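Side-chain contacts in aminoglycoside phosphotransferase (Streptomyces rimosus, PDB 6FUC), which probably transfers the gamma-phosphate of ATP to the 3''-hydroxyl of streptomycin, a modification that gives resistance to the antibiotic: residues Thr5-Leu10 / Ala42-Ala47; Ala51-Glu56 / Leu74-Gly79. One frame throughout, in Å; residues are numbered along the deposited sequence.

Both contacts set a helix against the five-stranded antiparallel sheet of the kinase-like N-terminal lobe, their centres 10 Å apart. Contact 1 joins helix 4-12 to the inner strand 40-45, contact 2 joins helix 50-63 to the outermost strand 73-79. The first is buried and made mainly by F7 against C44, the second only partly buried, an indole rim against leucine and glutamate. Two polar links tie the four segments together: K43 NZ meets E56 OE1 at 2.7 Å in a salt bridge, consistent with the strand lysine-helix C glutamate pair of protein kinases, and L10 O probably accepts a hydrogen bond from R77 NH1.

Contact 1: residues Thr5-Leu10 / Ala42-Ala47; sequences TAFLTL and AKCVPA
F7 on helix 4-12 and C44 on strand 40-45 mark the closest backbone approach, their CA atoms 6.2 Å apart, where the N-terminal helix lies against the five-stranded sheet of the kinase-like N-terminal lobe. The heart of it is a CH-pi contact. C44 CB sits over one face of the F7 ring, 3.6 Å from the centroid and 15° off the ring normal, displaced toward the rim, so that its closest ring atom is F7 CG at 3.4 Å. The sulfur takes a different place. With SG turned anti to its carbonyl carbon (chi1 -60°), it lies back toward the helix, 3.9 Å from F7 CB, and meets the ring obliquely in a sulfur-aromatic contact, 4.8 Å from SG to the ring centroid. C44 therefore touches F7 twice, with SG beside F7 CB and its own CB over the ring face. A31 and F33 of the neighbouring strand also touch F7, and F33 and L11 pack on C44, closing a hydrophobic layer between helix and sheet in which no hydrogen bond crosses the contact. The ring's far end reaches V45 and P46, which lead toward helix 50-63. There CE1 comes to 3.5 Å from V45 O at an oblique angle, while P46 N lies at the ring edge, 3.8 Å from F7 CZ, and P46 CD is 4.0 Å from the same F7 CZ.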
ATOM      1  N   THR A   5      10.983  10.886  20.920  1.00 16.92           N
ATOM      2  CA  THR A   5      12.348  10.980  21.372  1.00 19.25           C
ATOM      3  C   THR A   5      13.132   9.691  21.136  1.00 17.60           C
ATOM      4  O   THR A   5      14.268   9.790  20.659  1.00 20.39           O
ATOM      5  CB  THR A   5      12.428  11.638  22.738  1.00 17.56           C
ATOM      6  OG1 THR A   5      11.854  12.986  22.687  0.50 12.43           O
ATOM      7  CG2 THR A   5      13.898  11.747  23.212  0.50 18.50           C
ATOM      8  N   ALA A   6      12.557   8.529  21.454  1.00 16.46           N
ATOM      9  CA  ALA A   6      13.250   7.281  21.203  1.00 16.81           C
ATOM     10  C   ALA A   6      13.536   7.123  19.698  1.00 13.60           C
ATOM     11  O   ALA A   6      14.633   6.668  19.320  1.00 13.80           O
ATOM     12  CB  ALA A   6      12.441   6.099  21.705  1.00 23.15           C
ATOM     13  N   PHE A   7      12.587   7.501  18.839  1.00 12.00           N
ATOM     14  CA  PHE A   7      12.769   7.314  17.413  1.00 12.72           C
ATOM     15  C   PHE A   7      13.843   8.249  16.875  1.00 12.61           C
ATOM     16  O   PHE A   7      14.724   7.832  16.122  1.00 12.77           O
ATOM     17  CB  PHE A   7      11.454   7.523  16.726  1.00 14.30           C
ATOM     18  CG  PHE A   7      10.394   6.470  17.016  1.00 14.29           C
ATOM     19  CD1 PHE A   7      10.694   5.240  17.582  1.00 14.73           C
ATOM     20  CD2 PHE A   7       9.087   6.760  16.711  1.00 15.92           C
ATOM     21  CE1 PHE A   7       9.695   4.314  17.776  1.00 15.77           C
ATOM     22  CE2 PHE A   7       8.074   5.832  16.865  1.00 16.25           C
ATOM     23  CZ  PHE A   7       8.409   4.618  17.451  1.00 16.68           C
ATOM     24  N   LEU A   8      13.818   9.487  17.334  1.00 14.18           N
ATOM     25  CA  LEU A   8      14.807  10.424  16.867  1.00 15.47           C
ATOM     26  C   LEU A   8      16.224   9.993  17.373  1.00 15.02           C
ATOM     27  O   LEU A   8      17.221  10.187  16.681  1.00 16.29           O
ATOM     28  CB  LEU A   8      14.481  11.869  17.290  1.00 17.88           C
ATOM     29  CG  LEU A   8      13.335  12.489  16.436  1.00 21.08           C
ATOM     30  CD1 LEU A   8      12.754  13.734  17.115  1.00 21.86           C
ATOM     31  CD2 LEU A   8      13.820  12.825  15.036  1.00 24.07           C
ATOM     32  N   THR A   9      16.313   9.332  18.516  1.00 15.56           N
ATOM     33  CA  THR A   9      17.596   8.808  18.985  1.00 15.82           C
ATOM     34  C   THR A   9      18.178   7.801  17.989  1.00 12.72           C
ATOM     35  O   THR A   9      19.344   7.847  17.661  1.00 13.92           O
ATOM     36  CB  THR A   9      17.469   8.240  20.382  1.00 18.37           C
ATOM     37  OG1 THR A   9      17.037   9.300  21.267  1.00 24.72           O
ATOM     38  CG2 THR A   9      18.715   7.760  20.886  1.00 20.23           C
ATOM     39  N   LEU A  10      17.334   6.902  17.527  1.00 11.21           N
ATOM     40  CA  LEU A  10      17.760   5.953  16.523  1.00 10.55           C
ATOM     41  C   LEU A  10      18.237   6.675  15.283  1.00 10.14           C
ATOM     42  O   LEU A  10      19.247   6.293  14.686  1.00 10.29           O
ATOM     43  CB  LEU A  10      16.645   4.952  16.099  1.00 12.44           C
ATOM     44  CG  LEU A  10      16.187   3.970  17.166  1.00 13.22           C
ATOM     45  CD1 LEU A  10      14.975   3.218  16.727  1.00 18.01           C
ATOM     46  CD2 LEU A  10      17.327   2.997  17.432  1.00 17.12           C
ATOM     47  N   ALA A  42      12.431   7.753   6.870  1.00 10.83           N
ATOM     48  CA  ALA A  42      12.604   6.761   7.936  1.00 11.62           C
ATOM     49  C   ALA A  42      11.239   6.367   8.497  1.00 11.83           C
ATOM     50  O   ALA A  42      10.411   7.254   8.777  1.00 17.91           O
ATOM     51  CB  ALA A  42      13.500   7.200   9.029  1.00 13.81           C
ATOM     52  N   LYS A  43      11.015   5.111   8.713  1.00 11.19           N
ATOM     53  CA  LYS A  43       9.824   4.653   9.384  1.00 11.63           C
ATOM     54  C   LYS A  43      10.250   3.991  10.640  1.00 11.02           C
ATOM     55  O   LYS A  43      11.148   3.129  10.621  1.00 11.52           O
ATOM     56  CB  LYS A  43       9.076   3.672   8.488  1.00 13.45           C
ATOM     57  CG  LYS A  43       7.801   3.156   9.010  1.00 15.08           C
ATOM     58  CD  LYS A  43       6.999   2.454   7.913  1.00 18.04           C
ATOM     59  CE  LYS A  43       5.842   1.721   8.609  0.50 17.35           C
ATOM     60  NZ  LYS A  43       5.093   0.964   7.559  0.50 18.75           N
ATOM     61  N   CYS A  44       9.670   4.412  11.768  1.00 11.75           N
ATOM     62  CA  CYS A  44      10.027   3.839  13.045  1.00 12.93           C
ATOM     63  C   CYS A  44       8.833   3.269  13.736  1.00 14.18           C
ATOM     64  O   CYS A  44       7.715   3.823  13.608  1.00 15.62           O
ATOM     65  CB  CYS A  44      10.643   4.883  13.971  1.00 14.72           C
ATOM     66  SG  CYS A  44      12.150   5.670  13.341  1.00 16.01           S
ATOM     67  N   VAL A  45       9.052   2.221  14.516  1.00 13.25           N
ATOM     68  CA  VAL A  45       7.984   1.508  15.188  1.00 15.84           C
ATOM     69  C   VAL A  45       8.423   1.122  16.581  1.00 16.70           C
ATOM     70  O   VAL A  45       9.642   0.962  16.869  1.00 16.19           O
ATOM     71  CB  VAL A  45       7.536   0.225  14.399  1.00 16.70           C
ATOM     72  CG1 VAL A  45       7.089   0.591  12.989  1.00 17.67           C
ATOM     73  CG2 VAL A  45       8.610  -0.874  14.425  1.00 16.89           C
ATOM     74  N   PRO A  46       7.455   0.954  17.477  1.00 20.12           N
ATOM     75  CA  PRO A  46       7.832   0.507  18.788  1.00 21.55           C
ATOM     76  C   PRO A  46       8.201  -0.968  18.828  1.00 22.87           C
ATOM     77  O   PRO A  46       8.064  -1.689  17.861  1.00 22.01           O
ATOM     78  CB  PRO A  46       6.594   0.811  19.651  1.00 26.39           C
ATOM     79  CG  PRO A  46       5.502   1.079  18.733  1.00 26.31           C
ATOM     80  CD  PRO A  46       6.044   1.351  17.378  1.00 23.39           C
ATOM     81  N   ALA A  47       8.695  -1.410  19.975  1.00 25.35           N
ATOM     82  CA  ALA A  47       9.253  -2.751  20.131  1.00 29.45           C
ATOM     83  C   ALA A  47       8.305  -3.843  19.635  1.00 32.39           C
ATOM     84  O   ALA A  47       8.730  -4.764  18.941  1.00 33.07           O
ATOM     85  CB  ALA A  47       9.654  -2.992  21.597  1.00 33.12           C
TER

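Contact 2: residues Ala51-Glu56 / Leu74-Gly79; sequences AALEAE and LDWRVG
W76, on edge strand 73-79, carries this contact from the sheet side, bringing the outer carbons CZ2, CZ3 and CH2 of its indole up to L53 and E54 of helix 50-63. The strand enters through a classic beta bulge, L74 and D75 both facing L86. D75 then turns its carboxylate to R77, two residues on, while its OD1 takes a weak hydrogen bond from the backbone N of W76.

At W76 the side chain crosses to the helix. CG is anti to the backbone N (chi1 168°), which carries the indole away from the strand and brings its outer carbons to the helix surface. L53 arrives at the indole's rim, its CG in the ring plane at 3.9 Å from W76 CZ3 and its CD2 at 3.8 Å from the same atom, the two side chains running past one another head to tail. E54 crosses the indole at about a right angle and meets it with backbone and CB: its N comes obliquely to 3.6 Å from W76 CH2, its CB to 3.9 Å. R57, one turn further along the helix, adds a cation-pi contact with the same indole.

R77 comes next, its NE in a salt bridge with D75 OD2 at 2.8 Å and its NH2 hydrogen-bonded to that oxygen at 3.1 Å. OD2 offers NH2 its anti lone pair, but NE meets it from above the carboxylate plane. D14 is a second acidic partner for NH2. A helix against a five-stranded antiparallel sheet is the plan of the kinase-like N-terminal lobe; helix 50-63 probably corresponds to helix C, and W76 joins it here to the edge strand.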
ATOM      1  N   ALA A  51       8.735  -6.778  14.132  1.00 17.44           N
ATOM      2  CA  ALA A  51       8.690  -7.827  13.103  1.00 18.73           C
ATOM      3  C   ALA A  51       7.996  -7.314  11.857  1.00 15.81           C
ATOM      4  O   ALA A  51       8.428  -7.667  10.767  1.00 16.34           O
ATOM      5  CB  ALA A  51       7.999  -9.063  13.650  1.00 22.58           C
ATOM      6  N   ALA A  52       6.951  -6.504  11.989  1.00 15.93           N
ATOM      7  CA  ALA A  52       6.270  -5.940  10.791  1.00 18.29           C
ATOM      8  C   ALA A  52       7.212  -4.999  10.045  1.00 14.20           C
ATOM      9  O   ALA A  52       7.221  -4.970   8.816  1.00 16.08           O
ATOM     10  CB  ALA A  52       5.022  -5.184  11.191  1.00 24.92           C
ATOM     11  N   LEU A  53       8.052  -4.236  10.788  1.00 13.16           N
ATOM     12  CA  LEU A  53       8.971  -3.307  10.073  1.00 12.02           C
ATOM     13  C   LEU A  53      10.117  -4.135   9.396  1.00  9.89           C
ATOM     14  O   LEU A  53      10.540  -3.776   8.319  1.00 10.27           O
ATOM     15  CB  LEU A  53       9.476  -2.262  11.012  1.00 11.47           C
ATOM     16  CG  LEU A  53      10.136  -1.083  10.325  1.00 11.48           C
ATOM     17  CD1 LEU A  53       9.178  -0.270   9.473  1.00 12.28           C
ATOM     18  CD2 LEU A  53      10.911  -0.228  11.327  1.00 11.82           C
ATOM     19  N   GLU A  54      10.607  -5.168  10.084  1.00 10.51           N
ATOM     20  CA  GLU A  54      11.607  -6.022   9.467  1.00 10.99           C
ATOM     21  C   GLU A  54      11.051  -6.654   8.182  1.00 11.34           C
ATOM     22  O   GLU A  54      11.765  -6.793   7.190  1.00 11.03           O
ATOM     23  CB  GLU A  54      12.073  -7.096  10.410  1.00 15.73           C
ATOM     24  CG  GLU A  54      13.369  -7.735   9.992  1.00 18.35           C
ATOM     25  CD  GLU A  54      13.891  -8.677  11.048  1.00 26.57           C
ATOM     26  OE1 GLU A  54      13.687  -8.462  12.286  1.00 38.09           O
ATOM     27  OE2 GLU A  54      14.554  -9.654  10.671  1.00 32.57           O
ATOM     28  N   ALA A  55       9.794  -7.064   8.256  1.00 11.80           N
ATOM     29  CA  ALA A  55       9.075  -7.577   7.067  1.00 12.86           C
ATOM     30  C   ALA A  55       9.064  -6.584   5.901  1.00 10.43           C
ATOM     31  O   ALA A  55       9.274  -6.967   4.745  1.00 10.34           O
ATOM     32  CB  ALA A  55       7.634  -7.997   7.450  1.00 16.21           C
ATOM     33  N   GLU A  56       8.829  -5.315   6.230  1.00  9.57           N
ATOM     34  CA  GLU A  56       8.876  -4.268   5.228  1.00  8.85           C
ATOM     35  C   GLU A  56      10.285  -4.097   4.676  1.00  7.93           C
ATOM     36  O   GLU A  56      10.462  -3.975   3.461  1.00  8.29           O
ATOM     37  CB  GLU A  56       8.321  -2.960   5.818  1.00  9.55           C
ATOM     38  CG  GLU A  56       8.368  -1.836   4.817  1.00  9.53           C
ATOM     39  CD  GLU A  56       7.594  -0.591   5.235  1.00 12.67           C
ATOM     40  OE1 GLU A  56       6.718  -0.710   6.131  1.00 17.79           O
ATOM     41  OE2 GLU A  56       7.822   0.454   4.586  1.00 13.72           O
ATOM     42  N   LEU A  74      18.515   2.031   3.144  1.00  7.92           N
ATOM     43  CA  LEU A  74      19.775   2.703   3.468  1.00  8.22           C
ATOM     44  C   LEU A  74      20.304   2.262   4.814  1.00  8.11           C
ATOM     45  O   LEU A  74      21.521   2.283   5.001  1.00  9.38           O
ATOM     46  CB  LEU A  74      19.557   4.223   3.431  1.00 10.36           C
ATOM     47  CG  LEU A  74      19.137   4.767   2.043  1.00 12.36           C
ATOM     48  CD1 LEU A  74      18.874   6.237   2.092  1.00 14.21           C
ATOM     49  CD2 LEU A  74      20.165   4.442   0.985  1.00 16.15           C
ATOM     50  N   ASP A  75      19.437   1.963   5.780  1.00  7.77           N
ATOM     51  CA  ASP A  75      19.920   1.464   7.077  1.00  7.72           C
ATOM     52  C   ASP A  75      18.742   0.799   7.800  1.00  7.39           C
ATOM     53  O   ASP A  75      17.578   1.032   7.486  1.00  8.34           O
ATOM     54  CB  ASP A  75      20.579   2.542   7.916  1.00  8.67           C
ATOM     55  CG  ASP A  75      21.641   2.011   8.904  1.00  8.88           C
ATOM     56  OD1 ASP A  75      21.864   0.776   8.962  1.00  9.89           O
ATOM     57  OD2 ASP A  75      22.202   2.873   9.633  1.00  9.44           O
ATOM     58  N   TRP A  76      19.112   0.029   8.815  1.00  8.21           N
ATOM     59  CA  TRP A  76      18.201  -0.676   9.699  1.00  8.73           C
ATOM     60  C   TRP A  76      18.771  -0.581  11.105  1.00  8.66           C
ATOM     61  O   TRP A  76      19.939  -0.950  11.273  1.00  9.24           O
ATOM     62  CB  TRP A  76      18.097  -2.167   9.255  1.00  9.50           C
ATOM     63  CG  TRP A  76      17.407  -3.028  10.273  1.00  9.82           C
ATOM     64  CD1 TRP A  76      17.962  -3.974  11.070  1.00 11.94           C
ATOM     65  CD2 TRP A  76      15.996  -3.053  10.539  1.00  9.60           C
ATOM     66  NE1 TRP A  76      16.999  -4.563  11.847  1.00 12.15           N
ATOM     67  CE2 TRP A  76      15.790  -3.991  11.557  1.00 11.36           C
ATOM     68  CE3 TRP A  76      14.865  -2.371  10.016  1.00 10.00           C
ATOM     69  CZ2 TRP A  76      14.513  -4.310  12.012  1.00 12.09           C
ATOM     70  CZ3 TRP A  76      13.641  -2.673  10.501  1.00 11.42           C
ATOM     71  CH2 TRP A  76      13.476  -3.612  11.484  1.00 12.07           C
ATOM     72  N   ARG A  77      18.015  -0.024  12.022  1.00  8.16           N
ATOM     73  CA  ARG A  77      18.527   0.336  13.342  1.00  8.88           C
ATOM     74  C   ARG A  77      17.561  -0.172  14.387  1.00  9.37           C
ATOM     75  O   ARG A  77      16.338  -0.012  14.223  1.00 11.69           O
ATOM     76  CB  ARG A  77      18.683   1.852  13.427  1.00  9.04           C
ATOM     77  CG  ARG A  77      19.683   2.389  12.431  1.00  9.05           C
ATOM     78  CD  ARG A  77      19.932   3.869  12.598  1.00  9.42           C
ATOM     79  NE  ARG A  77      20.821   4.333  11.554  1.00  9.02           N
ATOM     80  CZ  ARG A  77      21.133   5.584  11.327  1.00  8.85           C
ATOM     81  NH1 ARG A  77      20.688   6.548  12.132  1.00 10.61           N
ATOM     82  NH2 ARG A  77      21.887   5.885  10.325  1.00 10.96           N
ATOM     83  N   VAL A  78      18.101  -0.760  15.459  1.00  9.68           N
ATOM     84  CA  VAL A  78      17.255  -1.345  16.468  1.00 11.79           C
ATOM     85  C   VAL A  78      17.758  -0.953  17.840  1.00 13.04           C
ATOM     86  O   VAL A  78      18.952  -0.752  18.082  1.00 15.95           O
ATOM     87  CB  VAL A  78      17.205  -2.880  16.396  1.00 14.27           C
ATOM     88  CG1 VAL A  78      16.659  -3.280  15.071  0.70 12.29           C
ATOM     89  CG2 VAL A  78      18.550  -3.555  16.619  0.70 21.32           C
ATOM     90  N   GLY A  79      16.841  -0.789  18.794  1.00 16.01           N
ATOM     91  CA  GLY A  79      17.196  -0.649  20.192  1.00 20.12           C
ATOM     92  C   GLY A  79      16.051  -1.086  21.064  1.00 16.55           C
ATOM     93  O   GLY A  79      15.084  -1.627  20.590  1.00 16.84           O
TER